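PDB 6UBD: Glyco_hydro_cc domain-containing protein from Trichoderma gamsii, which probably binds beta-1,3-glucan oligosaccharides, as a subgroup VII member of glycoside hydrolase family 128. Local coordinates for residues I118-N128 with W154-K165; G39-K47 with P254-S262. All coordinates share one frame; numbering follows the deposited sequence. Where two conformers were deposited one is given.

Overall arrangement
From the N terminus, the chain runs through strand 35-38 straight into residues 39-47, the first half of contact 2. Its partner, 254-262, follows after 206 intervening residues, between strand 237-243 and helix 263-273, so contact 2 closes a loop around most of the catalytic core. Contact 1 lies wholly within that loop and closes a short one of its own, with 25 residues, strand 140-142 among them, between 118-128 and 154-165. The two do not cross. The centres of contacts 1 and 2 are about 36 Å apart, on opposite sides of the chain's centre. Contact 2 joins the neighbourhoods of the first and last strands; contact 1 pairs helices 120-136 and 154-159.

Contact 1: I118-N128 with W154-K165; sequences IDVNTGVSLWN and WLKQFNQQQLTK
W127 and F158 both hold CG anti to the backbone N (chi1 -180° and 179°), and this swings their rings into the interface between helices 120-128 and 154-159. There they form a T-shaped pair: the edge of F158 meets the face of W127, with F158 CZ 3.9 Å from W127 CG. F158 is a knob seated among V120, G123, V124 and W127. V120 splits its branches, CG1 resting on F158 CA and on Q161 CG while CG2 stands over the five-membered ring of W154, 3.7 Å from its centroid in a CH-pi contact. G123 makes room here, since a CB would run into W154 CH2.

Both indole N-H groups find backbone oxygens. W127 NE1 gives a bond of 2.8 Å to K165 O, which lies in the ring plane; W154 NE1 reaches I118 O at 2.8 Å, bent and tilted out of its ring plane. The amide of N128 works at both ends: ND2 donates to Q162 O in the amide plane (3.1 Å), and OD1 takes T164 N from above the plane (2.9 Å), pinning the loop after helix 154-159.

The axes of helices 120-128 and 154-159 cross at -54° and approach to 9.9 Å. Helix 120-136, N-capped by D119, is the connection of a beta-alpha-beta crossover between parallel strands 100-102 and 140-142, as in a beta/alpha barrel.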
loop_
_atom_site.group_PDB
_atom_site.type_symbol
_atom_site.label_atom_id
_atom_site.label_comp_id
_atom_site.label_asym_id
_atom_site.label_seq_id
_atom_site.Cartn_x
_atom_site.Cartn_y
_atom_site.Cartn_z
ATOM N N ILE A 118 -14.396 1.918 9.481
ATOM C CA ILE A 118 -15.297 0.798 9.876
ATOM C C ILE A 118 -14.759 0.179 11.162
ATOM O O ILE A 118 -13.500 0.071 11.326
ATOM C CB ILE A 118 -15.488 -0.262 8.758
ATOM C CG1 ILE A 118 -14.168 -0.844 8.206
ATOM C CG2 ILE A 118 -16.375 0.320 7.627
ATOM C CD1 ILE A 118 -14.378 -2.030 7.236
ATOM N N ASP A 119 -15.675 -0.356 11.982
ATOM C CA ASP A 119 -15.227 -1.055 13.198
ATOM C C ASP A 119 -14.725 -2.476 12.887
ATOM O O ASP A 119 -14.911 -2.989 11.776
ATOM C CB ASP A 119 -16.261 -0.974 14.299
ATOM C CG ASP A 119 -17.576 -1.629 14.001
ATOM O OD1 ASP A 119 -17.622 -2.518 13.140
ATOM O OD2 ASP A 119 -18.539 -1.366 14.768
ATOM N N VAL A 120 -14.126 -3.099 13.893
ATOM C CA VAL A 120 -13.567 -4.467 13.753
ATOM C C VAL A 120 -14.657 -5.456 13.397
ATOM O O VAL A 120 -14.483 -6.304 12.485
ATOM C CB VAL A 120 -12.776 -4.908 14.986
ATOM C CG1 VAL A 120 -12.521 -6.415 15.018
ATOM C CG2 VAL A 120 -11.474 -4.140 15.037
ATOM N N ASN A 121 -15.849 -5.373 14.041
ATOM C CA ASN A 121 -16.963 -6.292 13.763
ATOM C C ASN A 121 -17.339 -6.212 12.272
ATOM O O ASN A 121 -17.548 -7.264 11.617
ATOM C CB ASN A 121 -18.129 -5.935 14.704
ATOM C CG ASN A 121 -19.392 -6.714 14.462
ATOM O OD1 ASN A 121 -19.313 -7.882 14.671
ATOM N ND2 ASN A 121 -20.441 -6.043 13.981
ATOM N N THR A 122 -17.503 -4.999 11.753
ATOM C CA THR A 122 -17.855 -4.808 10.337
ATOM C C THR A 122 -16.733 -5.331 9.408
ATOM O O THR A 122 -16.990 -6.020 8.419
ATOM C CB THR A 122 -18.137 -3.320 10.109
ATOM O OG1 THR A 122 -19.219 -2.952 10.986
ATOM C CG2 THR A 122 -18.470 -2.992 8.670
ATOM N N GLY A 123 -15.477 -5.074 9.777
ATOM C CA GLY A 123 -14.346 -5.631 9.059
ATOM C C GLY A 123 -14.308 -7.144 8.951
ATOM O O GLY A 123 -13.999 -7.691 7.905
ATOM N N VAL A 124 -14.572 -7.792 10.078
ATOM C CA VAL A 124 -14.592 -9.284 10.088
ATOM C C VAL A 124 -15.658 -9.843 9.116
ATOM O O VAL A 124 -15.354 -10.758 8.307
ATOM C CB VAL A 124 -14.894 -9.817 11.505
ATOM C CG1 VAL A 124 -15.227 -11.291 11.501
ATOM C CG2 VAL A 124 -13.725 -9.484 12.459
ATOM N N SER A 125 -16.837 -9.206 9.101
ATOM C CA SER A 125 -17.931 -9.694 8.236
ATOM C C SER A 125 -17.561 -9.536 6.757
ATOM O O SER A 125 -17.731 -10.482 5.933
ATOM C CB SER A 125 -19.217 -8.946 8.526
ATOM O OG SER A 125 -20.295 -9.432 7.708
ATOM N N LEU A 126 -16.964 -8.392 6.396
ATOM C CA LEU A 126 -16.544 -8.139 4.982
ATOM C C LEU A 126 -15.393 -9.061 4.617
ATOM O O LEU A 126 -15.368 -9.608 3.486
ATOM C CB LEU A 126 -16.135 -6.675 4.810
ATOM C CG LEU A 126 -17.249 -5.640 4.902
ATOM C CD1 LEU A 126 -16.679 -4.273 5.281
ATOM C CD2 LEU A 126 -18.027 -5.586 3.575
ATOM N N TRP A 127 -14.440 -9.236 5.507
ATOM C CA TRP A 127 -13.261 -10.085 5.226
ATOM C C TRP A 127 -13.750 -11.515 4.966
ATOM O O TRP A 127 -13.389 -12.128 3.916
ATOM C CB TRP A 127 -12.265 -10.050 6.401
ATOM C CG TRP A 127 -11.042 -10.884 6.187
ATOM C CD1 TRP A 127 -10.860 -12.216 6.433
ATOM C CD2 TRP A 127 -9.781 -10.445 5.641
ATOM N NE1 TRP A 127 -9.598 -12.649 6.071
ATOM C CE2 TRP A 127 -8.894 -11.538 5.657
ATOM C CE3 TRP A 127 -9.263 -9.186 5.265
ATOM C CZ2 TRP A 127 -7.577 -11.450 5.156
ATOM C CZ3 TRP A 127 -7.950 -9.083 4.765
ATOM C CH2 TRP A 127 -7.117 -10.208 4.747
ATOM N N ASN A 128 -14.563 -12.088 5.866
ATOM C CA ASN A 128 -14.978 -13.487 5.703
ATOM C C ASN A 128 -15.892 -13.623 4.484
ATOM O O ASN A 128 -15.882 -14.702 3.813
ATOM C CB ASN A 128 -15.679 -14.005 6.982
ATOM C CG ASN A 128 -14.717 -14.269 8.124
ATOM O OD1 ASN A 128 -13.496 -14.392 7.883
ATOM N ND2 ASN A 128 -15.276 -14.299 9.347
ATOM N N TRP A 154 -6.492 -1.339 16.127
ATOM C CA TRP A 154 -7.578 -1.992 15.348
ATOM C C TRP A 154 -7.113 -3.366 14.834
ATOM O O TRP A 154 -7.916 -4.323 14.908
ATOM C CB TRP A 154 -7.994 -0.979 14.217
ATOM C CG TRP A 154 -9.210 -1.337 13.409
ATOM C CD1 TRP A 154 -10.404 -0.669 13.479
ATOM C CD2 TRP A 154 -9.370 -2.332 12.370
ATOM N NE1 TRP A 154 -11.305 -1.187 12.575
ATOM C CE2 TRP A 154 -10.697 -2.197 11.897
ATOM C CE3 TRP A 154 -8.564 -3.312 11.757
ATOM C CZ2 TRP A 154 -11.242 -3.035 10.922
ATOM C CZ3 TRP A 154 -9.082 -4.147 10.788
ATOM C CH2 TRP A 154 -10.417 -3.988 10.366
ATOM N N LEU A 155 -5.923 -3.434 14.191
ATOM C CA LEU A 155 -5.482 -4.691 13.575
ATOM C C LEU A 155 -5.216 -5.702 14.706
ATOM O O LEU A 155 -5.435 -6.896 14.482
ATOM C CB LEU A 155 -4.240 -4.433 12.714
ATOM C CG LEU A 155 -3.868 -5.611 11.797
ATOM C CD1 LEU A 155 -4.969 -5.900 10.765
ATOM C CD2 LEU A 155 -2.566 -5.349 11.086
ATOM N N LYS A 156 -4.794 -5.267 15.850
ATOM C CA LYS A 156 -4.523 -6.223 16.959
ATOM C C LYS A 156 -5.812 -6.929 17.386
ATOM O O LYS A 156 -5.795 -8.174 17.597
ATOM C CB LYS A 156 -3.840 -5.465 18.118
ATOM C CG LYS A 156 -3.423 -6.392 19.231
ATOM C CD LYS A 156 -2.521 -5.758 20.207
ATOM C CE LYS A 156 -1.189 -5.514 19.550
ATOM N NZ LYS A 156 -0.246 -4.827 20.466
ATOM N N GLN A 157 -6.899 -6.161 17.427
ATOM C CA GLN A 157 -8.221 -6.705 17.784
ATOM C C GLN A 157 -8.739 -7.568 16.618
ATOM O O GLN A 157 -9.254 -8.703 16.868
ATOM C CB GLN A 157 -9.113 -5.529 18.158
ATOM C CG GLN A 157 -10.494 -5.994 18.656
ATOM C CD GLN A 157 -10.411 -6.682 20.007
ATOM O OE1 GLN A 157 -9.572 -6.353 20.849
ATOM N NE2 GLN A 157 -11.299 -7.623 20.261
ATOM N N PHE A 158 -8.609 -7.112 15.367
ATOM C CA PHE A 158 -9.095 -7.864 14.183
ATOM C C PHE A 158 -8.399 -9.222 14.152
ATOM O O PHE A 158 -9.031 -10.243 13.851
ATOM C CB PHE A 158 -8.760 -7.005 12.940
ATOM C CG PHE A 158 -9.151 -7.605 11.610
ATOM C CD1 PHE A 158 -10.458 -7.595 11.161
ATOM C CD2 PHE A 158 -8.200 -8.149 10.768
ATOM C CE1 PHE A 158 -10.798 -8.107 9.924
ATOM C CE2 PHE A 158 -8.526 -8.645 9.512
ATOM C CZ PHE A 158 -9.852 -8.655 9.094
ATOM N N ASN A 159 -7.100 -9.262 14.411
ATOM C CA ASN A 159 -6.265 -10.491 14.344
ATOM C C ASN A 159 -6.704 -11.532 15.388
ATOM O O ASN A 159 -6.374 -12.718 15.182
ATOM C CB ASN A 159 -4.805 -10.129 14.582
ATOM C CG ASN A 159 -3.858 -11.296 14.416
ATOM O OD1 ASN A 159 -3.858 -11.912 13.341
ATOM N ND2 ASN A 159 -2.977 -11.521 15.391
ATOM N N GLN A 160 -7.403 -11.124 16.439
ATOM C CA GLN A 160 -7.888 -12.033 17.494
ATOM C C GLN A 160 -9.283 -12.561 17.159
ATOM O O GLN A 160 -9.839 -13.398 17.949
ATOM C CB GLN A 160 -7.868 -11.398 18.891
ATOM C CG GLN A 160 -6.472 -11.220 19.483
ATOM C CD GLN A 160 -5.673 -12.501 19.554
ATOM O OE1 GLN A 160 -6.101 -13.493 20.141
ATOM N NE2 GLN A 160 -4.469 -12.397 19.004
ATOM N N GLN A 161 -9.894 -12.201 16.054
ATOM C CA GLN A 161 -11.257 -12.635 15.702
ATOM C C GLN A 161 -11.215 -13.918 14.887
ATOM O O GLN A 161 -10.155 -14.366 14.394
ATOM C CB GLN A 161 -11.906 -11.525 14.881
ATOM C CG GLN A 161 -11.962 -10.197 15.589
ATOM C CD GLN A 161 -12.516 -10.286 16.984
ATOM O OE1 GLN A 161 -11.841 -9.833 17.945
ATOM N NE2 GLN A 161 -13.668 -10.872 17.165
ATOM N N GLN A 162 -12.374 -14.520 14.663
ATOM C CA GLN A 162 -12.534 -15.767 13.878
ATOM C C GLN A 162 -12.574 -15.386 12.390
ATOM O O GLN A 162 -13.611 -14.876 11.918
ATOM C CB GLN A 162 -13.730 -16.558 14.367
ATOM C CG GLN A 162 -13.995 -17.821 13.578
ATOM C CD GLN A 162 -15.074 -18.716 14.173
ATOM O OE1 GLN A 162 -15.905 -18.306 14.991
ATOM N NE2 GLN A 162 -15.036 -19.959 13.777
ATOM N N LEU A 163 -11.457 -15.560 11.711
ATOM C CA LEU A 163 -11.327 -15.289 10.274
ATOM C C LEU A 163 -11.298 -16.643 9.577
ATOM O O LEU A 163 -10.509 -17.495 9.976
ATOM C CB LEU A 163 -10.087 -14.439 9.963
ATOM C CG LEU A 163 -9.955 -13.103 10.693
ATOM C CD1 LEU A 163 -8.698 -12.373 10.287
ATOM C CD2 LEU A 163 -11.159 -12.209 10.429
ATOM N N THR A 164 -12.000 -16.790 8.494
ATOM C CA THR A 164 -12.025 -18.106 7.801
ATOM C C THR A 164 -10.666 -18.475 7.218
ATOM O O THR A 164 -10.261 -19.658 7.181
ATOM C CB THR A 164 -13.228 -18.184 6.855
ATOM O OG1 THR A 164 -13.205 -17.226 5.816
ATOM C CG2 THR A 164 -14.501 -17.910 7.606
ATOM N N LYS A 165 -9.945 -17.464 6.773
ATOM C CA LYS A 165 -8.505 -17.496 6.370
ATOM C C LYS A 165 -7.854 -16.195 6.829
ATOM O O LYS A 165 -8.483 -15.173 6.629
ATOM C CB LYS A 165 -8.424 -17.751 4.861
ATOM C CG LYS A 165 -7.052 -18.276 4.468
ATOM C CD LYS A 165 -6.822 -18.584 3.016
ATOM C CE LYS A 165 -5.412 -19.167 2.853
ATOM N NZ LYS A 165 -5.116 -19.587 1.488
HETATM O O HOH W 1 -15.153 -17.197 4.408
#

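Contact 2: G39-K47 with P254-S262; sequences GDTALAFWK and PVNSDGSLS
Not one hydrogen bond joins T41, A42, F45 and W46 to P254, V255, G259 and L261; side-chain contacts carry nearly the whole interface. F45, with CG anti to its carbonyl carbon (chi1 -57°), lays its ring across L261, whose CB sits over the ring centre, 4.1 Å from the centroid and close to the normal. L261 CD1 stays on the same side of the ring, just beyond its CG-CD2 rim, 3.7 Å from F45 CD2. At the ring's edge, F45 CZ comes 3.5 Å from G259 O, and V255 CG2 approaches the edge as well. That methyl also leans on the backbone, 3.4 Å from T41 O.

Deeper in, P254 CB packs 3.6 Å from W46 CZ2, and A42 CB, which covers one face of the indole, touches P254 CB at 3.9 Å. W46 NE1 donates to G265 O in helix 263-273, and its ring meets Y268 edge to face.

In the beta/alpha barrel expected for this family, the two segments follow neighbouring parallel strands, 35-38 and 237-243, where the first strand meets the last. T41 OG1 adds to the join by bonding D244, just past the later strand. With an alanine in place of W46, P254 CB would probably lose its aromatic neighbour and G265 O its indole donor.

The loop 254-262 keeps its own shape through a type I turn, N256 to G259, and an Asx turn, D258 OD1 accepting from S260 N; the same oxygen also takes the S260 hydroxyl, and N256 ND2 donates to S260 OG at 3.0 Å.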
loop_
_atom_site.group_PDB
_atom_site.type_symbol
_atom_site.label_atom_id
_atom_site.label_comp_id
_atom_site.label_asym_id
_atom_site.label_seq_id
_atom_site.Cartn_x
_atom_site.Cartn_y
_atom_site.Cartn_z
ATOM N N GLY A 39 -1.154 4.380 -6.822
ATOM C CA GLY A 39 -1.652 5.358 -7.814
ATOM C C GLY A 39 -0.910 5.220 -9.164
ATOM O O GLY A 39 -0.042 4.332 -9.284
ATOM N N ASP A 40 -1.325 6.018 -10.142
ATOM C CA ASP A 40 -0.825 5.844 -11.512
ATOM C C ASP A 40 -0.323 7.151 -12.149
ATOM O O ASP A 40 0.015 7.118 -13.317
ATOM C CB ASP A 40 -1.829 5.080 -12.392
ATOM C CG ASP A 40 -3.205 5.747 -12.395
ATOM O OD1 ASP A 40 -3.254 7.014 -12.346
ATOM O OD2 ASP A 40 -4.230 4.977 -12.381
ATOM N N THR A 41 -0.274 8.262 -11.428
ATOM C CA THR A 41 0.144 9.518 -12.131
ATOM C C THR A 41 1.579 9.455 -12.719
ATOM O O THR A 41 1.757 10.023 -13.806
ATOM C CB THR A 41 0.023 10.740 -11.222
ATOM O OG1 THR A 41 0.891 10.649 -10.076
ATOM C CG2 THR A 41 -1.410 10.990 -10.814
ATOM N N ALA A 42 2.483 8.728 -12.050
ATOM C CA ALA A 42 3.913 8.662 -12.483
ATOM C C ALA A 42 4.230 7.292 -13.082
ATOM O O ALA A 42 5.390 6.982 -13.357
ATOM C CB ALA A 42 4.874 8.953 -11.356
ATOM N N LEU A 43 3.205 6.449 -13.299
ATOM C CA LEU A 43 3.448 5.038 -13.661
ATOM C C LEU A 43 4.208 4.897 -14.985
ATOM O O LEU A 43 5.033 3.966 -15.074
ATOM C CB LEU A 43 2.100 4.336 -13.632
ATOM C CG LEU A 43 2.056 2.806 -13.689
ATOM C CD1 LEU A 43 2.923 2.230 -12.597
ATOM C CD2 LEU A 43 0.616 2.287 -13.658
ATOM N N ALA A 44 3.922 5.742 -15.981
ATOM C CA ALA A 44 4.641 5.626 -17.272
ATOM C C ALA A 44 6.139 5.837 -17.050
ATOM O O ALA A 44 6.983 5.175 -17.709
ATOM C CB ALA A 44 4.097 6.558 -18.335
ATOM N N PHE A 45 6.520 6.788 -16.231
ATOM C CA PHE A 45 7.949 7.148 -16.015
ATOM C C PHE A 45 8.672 6.031 -15.225
ATOM O O PHE A 45 9.875 5.794 -15.472
ATOM C CB PHE A 45 8.064 8.467 -15.239
ATOM C CG PHE A 45 7.391 9.666 -15.851
ATOM C CD1 PHE A 45 7.829 10.137 -17.055
ATOM C CD2 PHE A 45 6.284 10.270 -15.256
ATOM C CE1 PHE A 45 7.271 11.296 -17.581
ATOM C CE2 PHE A 45 5.658 11.371 -15.838
ATOM C CZ PHE A 45 6.145 11.870 -17.006
ATOM N N TRP A 46 7.966 5.337 -14.318
ATOM C CA TRP A 46 8.625 4.381 -13.404
ATOM C C TRP A 46 8.582 2.906 -13.905
ATOM O O TRP A 46 9.343 2.073 -13.383
ATOM C CB TRP A 46 7.966 4.449 -12.047
ATOM C CG TRP A 46 8.123 5.732 -11.275
ATOM C CD1 TRP A 46 9.099 6.691 -11.406
ATOM C CD2 TRP A 46 7.285 6.171 -10.199
ATOM N NE1 TRP A 46 8.933 7.662 -10.461
ATOM C CE2 TRP A 46 7.809 7.386 -9.707
ATOM C CE3 TRP A 46 6.158 5.612 -9.585
ATOM C CZ2 TRP A 46 7.238 8.043 -8.620
ATOM C CZ3 TRP A 46 5.571 6.272 -8.508
ATOM C CH2 TRP A 46 6.131 7.481 -8.039
ATOM N N LYS A 47 7.664 2.587 -14.864
ATOM C CA LYS A 47 7.246 1.228 -15.210
ATOM C C LYS A 47 8.397 0.207 -15.317
ATOM O O LYS A 47 8.291 -0.949 -14.852
ATOM C CB LYS A 47 6.477 1.250 -16.557
ATOM C CG LYS A 47 5.683 0.008 -16.880
ATOM C CD LYS A 47 5.189 0.070 -18.294
ATOM C CE LYS A 47 4.341 -1.121 -18.598
ATOM N NZ LYS A 47 3.853 -1.087 -19.980
ATOM N N PRO A 254 4.630 13.163 -7.364
ATOM C CA PRO A 254 5.729 12.743 -8.256
ATOM C C PRO A 254 5.624 13.334 -9.675
ATOM O O PRO A 254 6.576 13.048 -10.443
ATOM C CB PRO A 254 5.574 11.223 -8.236
ATOM C CG PRO A 254 4.082 11.027 -8.028
ATOM C CD PRO A 254 3.675 12.093 -7.039
ATOM N N VAL A 255 4.575 14.091 -10.002
ATOM C CA VAL A 255 4.385 14.716 -11.345
ATOM C C VAL A 255 4.111 16.214 -11.129
ATOM O O VAL A 255 3.341 16.588 -10.247
ATOM C CB VAL A 255 3.220 14.062 -12.121
ATOM C CG1 VAL A 255 3.111 14.675 -13.524
ATOM C CG2 VAL A 255 3.386 12.573 -12.263
ATOM N N ASN A 256 4.842 17.042 -11.898
ATOM C CA ASN A 256 4.670 18.523 -11.911
ATOM C C ASN A 256 3.331 18.943 -12.567
ATOM O O ASN A 256 2.729 18.149 -13.288
ATOM C CB ASN A 256 5.794 19.158 -12.714
ATOM C CG ASN A 256 7.185 19.072 -12.118
ATOM O OD1 ASN A 256 7.347 19.293 -10.921
ATOM N ND2 ASN A 256 8.184 18.847 -12.974
ATOM N N SER A 257 2.899 20.197 -12.340
ATOM C CA SER A 257 1.639 20.703 -12.948
ATOM C C SER A 257 1.706 20.621 -14.488
ATOM O O SER A 257 0.590 20.401 -15.099
ATOM C CB SER A 257 1.316 22.122 -12.484
ATOM O OG SER A 257 1.417 22.279 -11.070
ATOM N N ASP A 258 2.890 20.715 -15.101
ATOM C CA ASP A 258 2.995 20.677 -16.595
ATOM C C ASP A 258 3.013 19.234 -17.149
ATOM O O ASP A 258 3.136 19.071 -18.371
ATOM C CB ASP A 258 4.148 21.512 -17.119
ATOM C CG ASP A 258 5.505 20.916 -16.828
ATOM O OD1 ASP A 258 5.559 19.856 -16.185
ATOM O OD2 ASP A 258 6.521 21.577 -17.199
ATOM N N GLY A 259 2.907 18.207 -16.305
ATOM C CA GLY A 259 2.865 16.787 -16.732
ATOM C C GLY A 259 4.215 16.065 -16.660
ATOM O O GLY A 259 4.276 14.840 -16.783
ATOM N N SER A 260 5.287 16.804 -16.474
ATOM C CA SER A 260 6.659 16.262 -16.445
ATOM C C SER A 260 6.949 15.621 -15.071
ATOM O O SER A 260 6.298 15.993 -14.044
ATOM C CB SER A 260 7.704 17.300 -16.808
ATOM O OG SER A 260 7.793 18.402 -15.882
ATOM N N LEU A 261 7.875 14.672 -15.017
ATOM C CA LEU A 261 8.256 14.009 -13.741
ATOM C C LEU A 261 8.827 15.068 -12.794
ATOM O O LEU A 261 9.762 15.840 -13.153
ATOM C CB LEU A 261 9.258 12.892 -14.007
ATOM C CG LEU A 261 9.567 11.934 -12.843
ATOM C CD1 LEU A 261 8.399 11.130 -12.377
ATOM C CD2 LEU A 261 10.759 11.066 -13.247
ATOM N N SER A 262 8.364 15.152 -11.537
ATOM C CA SER A 262 8.821 16.166 -10.545
ATOM C C SER A 262 10.159 15.728 -9.975
ATOM O O SER A 262 10.653 14.627 -10.186
ATOM C CB SER A 262 7.800 16.334 -9.436
ATOM O OG SER A 262 7.874 15.204 -8.565
#